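Local coordinates for UPF0234 protein XC_3703 (Xanthomonas campestris pv. campestris, PDB 5B7W) that binds the bacterial second messenger cyclic di-GMP and, as its effector, regulates virulence and biofilm formation, at residues 72-84 with 89-101. Residues are numbered along the deposited sequence; the frame is centred on the assembly and turned at random.
Sequences GIDVRCLEFGDVE and GARQKVTVKQGIE
The ammonium nitrogen of K97 is hydrogen-bonded to a water 2.9 Å from NZ, which also donates to the carbonyl oxygen of L78, and to the backbone oxygen of E151. A bend at chi3 (-55°) folds the chain back over the backbone of C77, so that CE lies 3.3 Å from C77 O. A long lysine suits this place because its methylenes also pack against E79 CB while its charged end meets water and carbonyl. C77 O itself accepts K97 N at 2.7 Å, beginning an antiparallel ladder in which E79 and T95 then form a hydrogen-bonded pair, their polar side chains side by side on one face.

The face carrying L78, F80, V94 and V96 is apolar. V94 CG1 sits over the F80 ring, 4.0 Å from its centroid, a CH-pi contact displaced toward the rim, while V94 CG2 packs beside F80 CD2. V94 shares CG1 with L78 CD2, and V96 gives CG2 to L78 and CG1 to C77 SG.

Beyond F80 the register slips by one residue. G81, lacking a side chain, fits close to K93 O, which accepts its N-H. Q92 spans the irregularity: with CG anti to the backbone N (chi1 -172°) and the chain extended, its NE2 donates almost straight (174°) to G81 O at 2.8 Å, in the amide's own plane, with V83 CG2 against the amide. A second water links D82 O to K93 N. A second short ladder begins where E84 and R91 form a hydrogen-bonded pair, R91 N to E84 O being 2.6 Å.

This hairpin belongs to the RRM-like domain II: 78-85 is an outermost strand, 90-96 lies between it and strand 46-51, hydrogen-bonded to both, and helix 54-70 packs on L78, F80, V83 and Q92.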
ATOM      1  N   GLY A  72      -0.962   8.899   6.909  1.00 42.68           N
ATOM      2  CA  GLY A  72       0.044   7.951   7.347  1.00 48.47           C
ATOM      3  C   GLY A  72       0.175   6.699   6.514  1.00 44.48           C
ATOM      4  O   GLY A  72       0.768   5.722   6.980  1.00 34.49           O
ATOM      5  N   ILE A  73      -0.346   6.692   5.291  1.00 32.98           N
ATOM      6  CA  ILE A  73      -0.329   5.508   4.439  1.00 35.54           C
ATOM      7  C   ILE A  73       0.822   5.624   3.450  1.00 37.42           C
ATOM      8  O   ILE A  73       0.941   6.628   2.736  1.00 39.20           O
ATOM      9  CB  ILE A  73      -1.670   5.328   3.709  1.00 33.60           C
ATOM     10  CG1 ILE A  73      -2.802   5.172   4.725  1.00 33.70           C
ATOM     11  CG2 ILE A  73      -1.612   4.126   2.779  1.00 31.31           C
ATOM     12  CD1 ILE A  73      -4.184   5.210   4.114  1.00 32.85           C
ATOM     13  N   ASP A  74       1.672   4.599   3.412  1.00 39.28           N
ATOM     14  CA  ASP A  74       2.739   4.519   2.419  1.00 36.98           C
ATOM     15  C   ASP A  74       2.118   4.244   1.054  1.00 32.62           C
ATOM     16  O   ASP A  74       1.574   3.160   0.818  1.00 35.33           O
ATOM     17  CB  ASP A  74       3.730   3.425   2.806  1.00 33.61           C
ATOM     18  CG  ASP A  74       4.993   3.449   1.963  1.00 42.65           C
ATOM     19  OD1 ASP A  74       4.962   3.965   0.826  1.00 44.34           O
ATOM     20  OD2 ASP A  74       6.028   2.946   2.448  1.00 47.55           O
ATOM     21  N   VAL A  75       2.209   5.221   0.144  1.00 35.36           N
ATOM     22  CA  VAL A  75       1.534   5.119  -1.149  1.00 40.48           C
ATOM     23  C   VAL A  75       2.198   4.132  -2.094  1.00 42.49           C
ATOM     24  O   VAL A  75       1.721   3.959  -3.223  1.00 30.09           O
ATOM     25  CB  VAL A  75       1.444   6.489  -1.850  1.00 35.19           C
ATOM     26  CG1 VAL A  75       0.487   7.408  -1.106  1.00 38.20           C
ATOM     27  CG2 VAL A  75       2.821   7.120  -1.961  1.00 33.73           C
ATOM     28  N   ARG A  76       3.286   3.481  -1.679  1.00 39.69           N
ATOM     29  CA  ARG A  76       3.843   2.411  -2.496  1.00 39.05           C
ATOM     30  C   ARG A  76       2.942   1.185  -2.525  1.00 36.91           C
ATOM     31  O   ARG A  76       3.160   0.295  -3.355  1.00 38.38           O
ATOM     32  CB  ARG A  76       5.240   2.032  -1.997  1.00 47.14           C
ATOM     33  CG  ARG A  76       6.326   3.018  -2.408  1.00 49.31           C
ATOM     34  CD  ARG A  76       7.703   2.636  -1.867  1.00 59.42           C
ATOM     35  NE  ARG A  76       7.752   2.628  -0.407  1.00 65.54           N
ATOM     36  CZ  ARG A  76       7.862   1.529   0.332  1.00 66.76           C
ATOM     37  NH1 ARG A  76       7.938   0.341  -0.251  1.00 65.27           N
ATOM     38  NH2 ARG A  76       7.900   1.617   1.656  1.00 71.39           N
ATOM     39  N   CYS A  77       1.940   1.122  -1.645  1.00 27.82           N
ATOM     40  CA  CYS A  77       0.923   0.080  -1.702  1.00 36.48           C
ATOM     41  C   CYS A  77      -0.042   0.268  -2.865  1.00 35.43           C
ATOM     42  O   CYS A  77      -0.878  -0.609  -3.098  1.00 37.11           O
ATOM     43  CB  CYS A  77       0.137   0.041  -0.390  1.00 34.67           C
ATOM     44  SG  CYS A  77      -0.969   1.459  -0.143  1.00 39.88           S
ATOM     45  N   LEU A  78       0.052   1.378  -3.593  1.00 33.13           N
ATOM     46  CA  LEU A  78      -0.874   1.650  -4.684  1.00 38.31           C
ATOM     47  C   LEU A  78      -0.428   0.933  -5.952  1.00 33.66           C
ATOM     48  O   LEU A  78       0.745   0.994  -6.333  1.00 40.34           O
ATOM     49  CB  LEU A  78      -0.974   3.153  -4.940  1.00 31.41           C
ATOM     50  CG  LEU A  78      -1.503   4.018  -3.795  1.00 34.97           C
ATOM     51  CD1 LEU A  78      -1.631   5.468  -4.241  1.00 35.01           C
ATOM     52  CD2 LEU A  78      -2.834   3.484  -3.289  1.00 26.27           C
ATOM     53  N   GLU A  79      -1.369   0.250  -6.599  1.00 31.96           N
ATOM     54  CA  GLU A  79      -1.143  -0.405  -7.884  1.00 36.24           C
ATOM     55  C   GLU A  79      -2.055   0.256  -8.906  1.00 43.16           C
ATOM     56  O   GLU A  79      -3.273   0.045  -8.888  1.00 39.40           O
ATOM     57  CB  GLU A  79      -1.413  -1.905  -7.795  1.00 42.56           C
ATOM     58  CG  GLU A  79      -1.255  -2.634  -9.119  1.00 53.09           C
ATOM     59  CD  GLU A  79      -1.959  -3.974  -9.133  1.00 70.44           C
ATOM     60  OE1 GLU A  79      -3.206  -3.989  -9.200  1.00 76.54           O
ATOM     61  OE2 GLU A  79      -1.267  -5.012  -9.081  1.00 79.05           O
ATOM     62  N   PHE A  80      -1.469   1.054  -9.795  1.00 39.63           N
ATOM     63  CA  PHE A  80      -2.232   1.825 -10.767  1.00 41.86           C
ATOM     64  C   PHE A  80      -2.467   0.993 -12.022  1.00 46.87           C
ATOM     65  O   PHE A  80      -1.512   0.559 -12.673  1.00 52.37           O
ATOM     66  CB  PHE A  80      -1.504   3.123 -11.116  1.00 41.69           C
ATOM     67  CG  PHE A  80      -1.494   4.127 -10.002  1.00 42.61           C
ATOM     68  CD1 PHE A  80      -0.514   4.089  -9.025  1.00 45.21           C
ATOM     69  CD2 PHE A  80      -2.468   5.108  -9.932  1.00 36.66           C
ATOM     70  CE1 PHE A  80      -0.506   5.014  -7.998  1.00 39.50           C
ATOM     71  CE2 PHE A  80      -2.466   6.033  -8.908  1.00 38.74           C
ATOM     72  CZ  PHE A  80      -1.482   5.986  -7.939  1.00 40.25           C
ATOM     73  N   GLY A  81      -3.737   0.776 -12.357  1.00 48.64           N
ATOM     74  CA  GLY A  81      -4.089   0.156 -13.613  1.00 46.32           C
ATOM     75  C   GLY A  81      -4.005   1.139 -14.764  1.00 43.98           C
ATOM     76  O   GLY A  81      -3.633   2.303 -14.609  1.00 40.63           O
ATOM     77  N   ASP A  82      -4.358   0.652 -15.948  1.00 47.97           N
ATOM     78  CA  ASP A  82      -4.348   1.501 -17.131  1.00 51.20           C
ATOM     79  C   ASP A  82      -5.449   2.549 -17.048  1.00 44.87           C
ATOM     80  O   ASP A  82      -6.549   2.282 -16.554  1.00 44.34           O
ATOM     81  CB  ASP A  82      -4.525   0.665 -18.397  1.00 57.27           C
ATOM     82  CG  ASP A  82      -3.266  -0.074 -18.790  1.00 64.40           C
ATOM     83  OD1 ASP A  82      -3.384  -1.180 -19.358  1.00 69.30           O
ATOM     84  OD2 ASP A  82      -2.161   0.451 -18.536  1.00 61.89           O
ATOM     85  N   VAL A  83      -5.148   3.748 -17.534  1.00 44.57           N
ATOM     86  CA  VAL A  83      -6.153   4.799 -17.653  1.00 46.73           C
ATOM     87  C   VAL A  83      -7.016   4.474 -18.865  1.00 51.46           C
ATOM     88  O   VAL A  83      -6.545   4.513 -20.005  1.00 60.57           O
ATOM     89  CB  VAL A  83      -5.515   6.185 -17.781  1.00 44.93           C
ATOM     90  CG1 VAL A  83      -6.599   7.252 -17.865  1.00 32.00           C
ATOM     91  CG2 VAL A  83      -4.581   6.451 -16.612  1.00 37.21           C
ATOM     92  N   GLU A  84      -8.280   4.143 -18.623  1.00 46.90           N
ATOM     93  CA  GLU A  84      -9.214   3.789 -19.679  1.00 53.71           C
ATOM     94  C   GLU A  84     -10.058   5.002 -20.039  1.00 49.76           C
ATOM     95  O   GLU A  84     -10.634   5.649 -19.157  1.00 42.06           O
ATOM     96  CB  GLU A  84     -10.104   2.623 -19.248  1.00 59.78           C
ATOM     97  CG  GLU A  84      -9.497   1.258 -19.522  1.00 62.45           C
ATOM     98  CD  GLU A  84      -9.891   0.225 -18.486  1.00 69.07           C
ATOM     99  OE1 GLU A  84     -10.878   0.456 -17.758  1.00 72.13           O
ATOM    100  OE2 GLU A  84      -9.213  -0.822 -18.404  1.00 69.93           O
ATOM    101  N   GLY A  89     -15.570   9.660 -20.614  1.00 38.11           N
ATOM    102  CA  GLY A  89     -14.444  10.276 -19.946  1.00 38.12           C
ATOM    103  C   GLY A  89     -13.350   9.257 -19.695  1.00 40.54           C
ATOM    104  O   GLY A  89     -13.287   8.221 -20.350  1.00 39.04           O
ATOM    105  N   ALA A  90     -12.493   9.580 -18.730  1.00 33.81           N
ATOM    106  CA  ALA A  90     -11.365   8.739 -18.357  1.00 34.80           C
ATOM    107  C   ALA A  90     -11.622   8.092 -17.003  1.00 35.42           C
ATOM    108  O   ALA A  90     -12.200   8.715 -16.106  1.00 30.44           O
ATOM    109  CB  ALA A  90     -10.066   9.550 -18.307  1.00 30.67           C
ATOM    110  N   ARG A  91     -11.194   6.838 -16.863  1.00 34.41           N
ATOM    111  CA  ARG A  91     -11.336   6.099 -15.618  1.00 32.54           C
ATOM    112  C   ARG A  91     -10.068   5.295 -15.366  1.00 35.25           C
ATOM    113  O   ARG A  91      -9.412   4.834 -16.304  1.00 29.70           O
ATOM    114  CB  ARG A  91     -12.552   5.161 -15.642  1.00 40.96           C
ATOM    115  CG  ARG A  91     -13.888   5.869 -15.812  1.00 38.52           C
ATOM    116  CD  ARG A  91     -15.047   4.887 -15.751  1.00 45.78           C
ATOM    117  NE  ARG A  91     -16.337   5.553 -15.906  1.00 46.05           N
ATOM    118  CZ  ARG A  91     -17.036   6.072 -14.901  1.00 51.33           C
ATOM    119  NH1 ARG A  91     -16.569   6.006 -13.662  1.00 44.86           N
ATOM    120  NH2 ARG A  91     -18.202   6.659 -15.136  1.00 61.83           N
ATOM    121  N   GLN A  92      -9.731   5.129 -14.089  1.00 28.46           N
ATOM    122  CA  GLN A  92      -8.543   4.374 -13.713  1.00 31.61           C
ATOM    123  C   GLN A  92      -8.781   3.685 -12.378  1.00 35.09           C
ATOM    124  O   GLN A  92      -9.285   4.303 -11.438  1.00 35.22           O
ATOM    125  CB  GLN A  92      -7.309   5.279 -13.627  1.00 26.31           C
ATOM    126  CG  GLN A  92      -6.009   4.519 -13.419  1.00 34.33           C
ATOM    127  CD  GLN A  92      -4.818   5.438 -13.248  1.00 37.63           C
ATOM    128  OE1 GLN A  92      -4.960   6.583 -12.819  1.00 39.25           O
ATOM    129  NE2 GLN A  92      -3.634   4.942 -13.587  1.00 35.68           N
ATOM    130  N   LYS A  93      -8.409   2.412 -12.308  1.00 40.39           N
ATOM    131  CA  LYS A  93      -8.544   1.609 -11.102  1.00 42.33           C
ATOM    132  C   LYS A  93      -7.212   1.572 -10.363  1.00 40.51           C
ATOM    133  O   LYS A  93      -6.184   1.207 -10.944  1.00 42.67           O
ATOM    134  CB  LYS A  93      -9.003   0.191 -11.452  1.00 45.59           C
ATOM    135  CG  LYS A  93      -8.769  -0.839 -10.364  1.00 48.42           C
ATOM    136  CD  LYS A  93      -9.296  -2.200 -10.788  1.00 54.59           C
ATOM    137  CE  LYS A  93      -9.059  -3.246  -9.714  1.00 62.35           C
ATOM    138  NZ  LYS A  93      -9.727  -4.537 -10.038  1.00 63.51           N
ATOM    139  N   VAL A  94      -7.232   1.958  -9.091  1.00 34.13           N
ATOM    140  CA  VAL A  94      -6.048   1.945  -8.238  1.00 38.67           C
ATOM    141  C   VAL A  94      -6.289   0.918  -7.141  1.00 45.78           C
ATOM    142  O   VAL A  94      -7.183   1.087  -6.303  1.00 45.69           O
ATOM    143  CB  VAL A  94      -5.751   3.330  -7.648  1.00 35.10           C
ATOM    144  CG1 VAL A  94      -4.428   3.311  -6.893  1.00 39.11           C
ATOM    145  CG2 VAL A  94      -5.732   4.382  -8.745  1.00 28.44           C
ATOM    146  N   THR A  95      -5.494  -0.149  -7.145  1.00 45.13           N
ATOM    147  CA  THR A  95      -5.608  -1.203  -6.146  1.00 42.37           C
ATOM    148  C   THR A  95      -4.750  -0.847  -4.938  1.00 39.29           C
ATOM    149  O   THR A  95      -3.536  -0.653  -5.067  1.00 42.86           O
ATOM    150  CB  THR A  95      -5.182  -2.553  -6.722  1.00 43.30           C
ATOM    151  OG1 THR A  95      -6.085  -2.939  -7.765  1.00 40.42           O
ATOM    152  CG2 THR A  95      -5.181  -3.621  -5.635  1.00 37.60           C
ATOM    153  N   VAL A  96      -5.382  -0.753  -3.770  1.00 38.68           N
ATOM    154  CA  VAL A  96      -4.658  -0.557  -2.521  1.00 45.14           C
ATOM    155  C   VAL A  96      -4.170  -1.917  -2.044  1.00 44.25           C
ATOM    156  O   VAL A  96      -4.902  -2.653  -1.375  1.00 40.44           O
ATOM    157  CB  VAL A  96      -5.537   0.134  -1.461  1.00 41.79           C
ATOM    158  CG1 VAL A  96      -4.737   0.395  -0.195  1.00 43.02           C
ATOM    159  CG2 VAL A  96      -6.108   1.431  -2.013  1.00 31.37           C
ATOM    160  N   LYS A  97      -2.934  -2.262  -2.400  1.00 39.06           N
ATOM    161  CA  LYS A  97      -2.404  -3.587  -2.102  1.00 39.40           C
ATOM    162  C   LYS A  97      -2.230  -3.769  -0.599  1.00 31.28           C
ATOM    163  O   LYS A  97      -1.671  -2.905   0.085  1.00 34.05           O
ATOM    164  CB  LYS A  97      -1.072  -3.800  -2.818  1.00 41.38           C
ATOM    165  CG  LYS A  97      -1.165  -3.778  -4.337  1.00 43.24           C
ATOM    166  CD  LYS A  97       0.213  -3.882  -4.975  1.00 52.62           C
ATOM    167  CE  LYS A  97       1.148  -2.794  -4.472  1.00 52.72           C
ATOM    168  NZ  LYS A  97       2.505  -2.893  -5.080  1.00 45.63           N
ATOM    169  N   GLN A  98      -2.723  -4.896  -0.087  1.00 29.11           N
ATOM    170  CA  GLN A  98      -2.598  -5.265   1.315  1.00 37.43           C
ATOM    171  C   GLN A  98      -2.333  -6.759   1.410  1.00 42.80           C
ATOM    172  O   GLN A  98      -2.794  -7.540   0.573  1.00 54.46           O
ATOM    173  CB  GLN A  98      -3.858  -4.904   2.121  1.00 43.06           C
ATOM    174  CG  GLN A  98      -4.327  -3.467   1.947  1.00 52.71           C
ATOM    175  CD  GLN A  98      -5.835  -3.330   1.980  1.00 60.35           C
ATOM    176  OE1 GLN A  98      -6.446  -3.297   3.049  1.00 47.83           O
ATOM    177  NE2 GLN A  98      -6.446  -3.251   0.801  1.00 65.97           N
ATOM    178  N   GLY A  99      -1.589  -7.151   2.442  1.00 38.51           N
ATOM    179  CA  GLY A  99      -1.230  -8.545   2.620  1.00 37.02           C
ATOM    180  C   GLY A  99      -0.047  -8.951   1.766  1.00 42.07           C
ATOM    181  O   GLY A  99       0.184  -8.369   0.703  1.00 44.97           O
ATOM    182  N   ILE A 100       0.713  -9.943   2.215  1.00 43.54           N
ATOM    183  CA  ILE A 100       1.900 -10.400   1.503  1.00 45.44           C
ATOM    184  C   ILE A 100       1.557 -11.712   0.809  1.00 47.77           C
ATOM    185  O   ILE A 100       1.426 -12.756   1.458  1.00 45.31           O
ATOM    186  CB  ILE A 100       3.105 -10.552   2.439  1.00 46.07           C
ATOM    187  CG1 ILE A 100       3.408  -9.218   3.125  1.00 42.40           C
ATOM    188  CG2 ILE A 100       4.321 -11.029   1.662  1.00 40.47           C
ATOM    189  CD1 ILE A 100       4.541  -9.287   4.124  1.00 47.41           C
ATOM    190  N   GLU A 101       1.410 -11.656  -0.514  1.00 54.26           N
ATOM    191  CA  GLU A 101       1.104 -12.838  -1.301  1.00 61.53           C
ATOM    192  C   GLU A 101       2.283 -13.809  -1.286  1.00 58.33           C
ATOM    193  O   GLU A 101       3.408 -13.464  -0.913  1.00 55.12           O
ATOM    194  CB  GLU A 101       0.757 -12.450  -2.739  1.00 69.94           C
ATOM    195  CG  GLU A 101      -0.334 -11.395  -2.860  1.00 72.86           C
ATOM    196  CD  GLU A 101      -0.256 -10.616  -4.161  1.00 75.35           C
ATOM    197  OE1 GLU A 101      -0.790  -9.488  -4.213  1.00 77.44           O
ATOM    198  OE2 GLU A 101       0.338 -11.131  -5.132  1.00 75.46           O
TER
HETATM  199  O   HOH W   1       3.403  -0.636  -6.723  1.00 61.68           O
HETATM  200  O   HOH W   2      -7.481   1.073 -14.370  1.00 46.86           O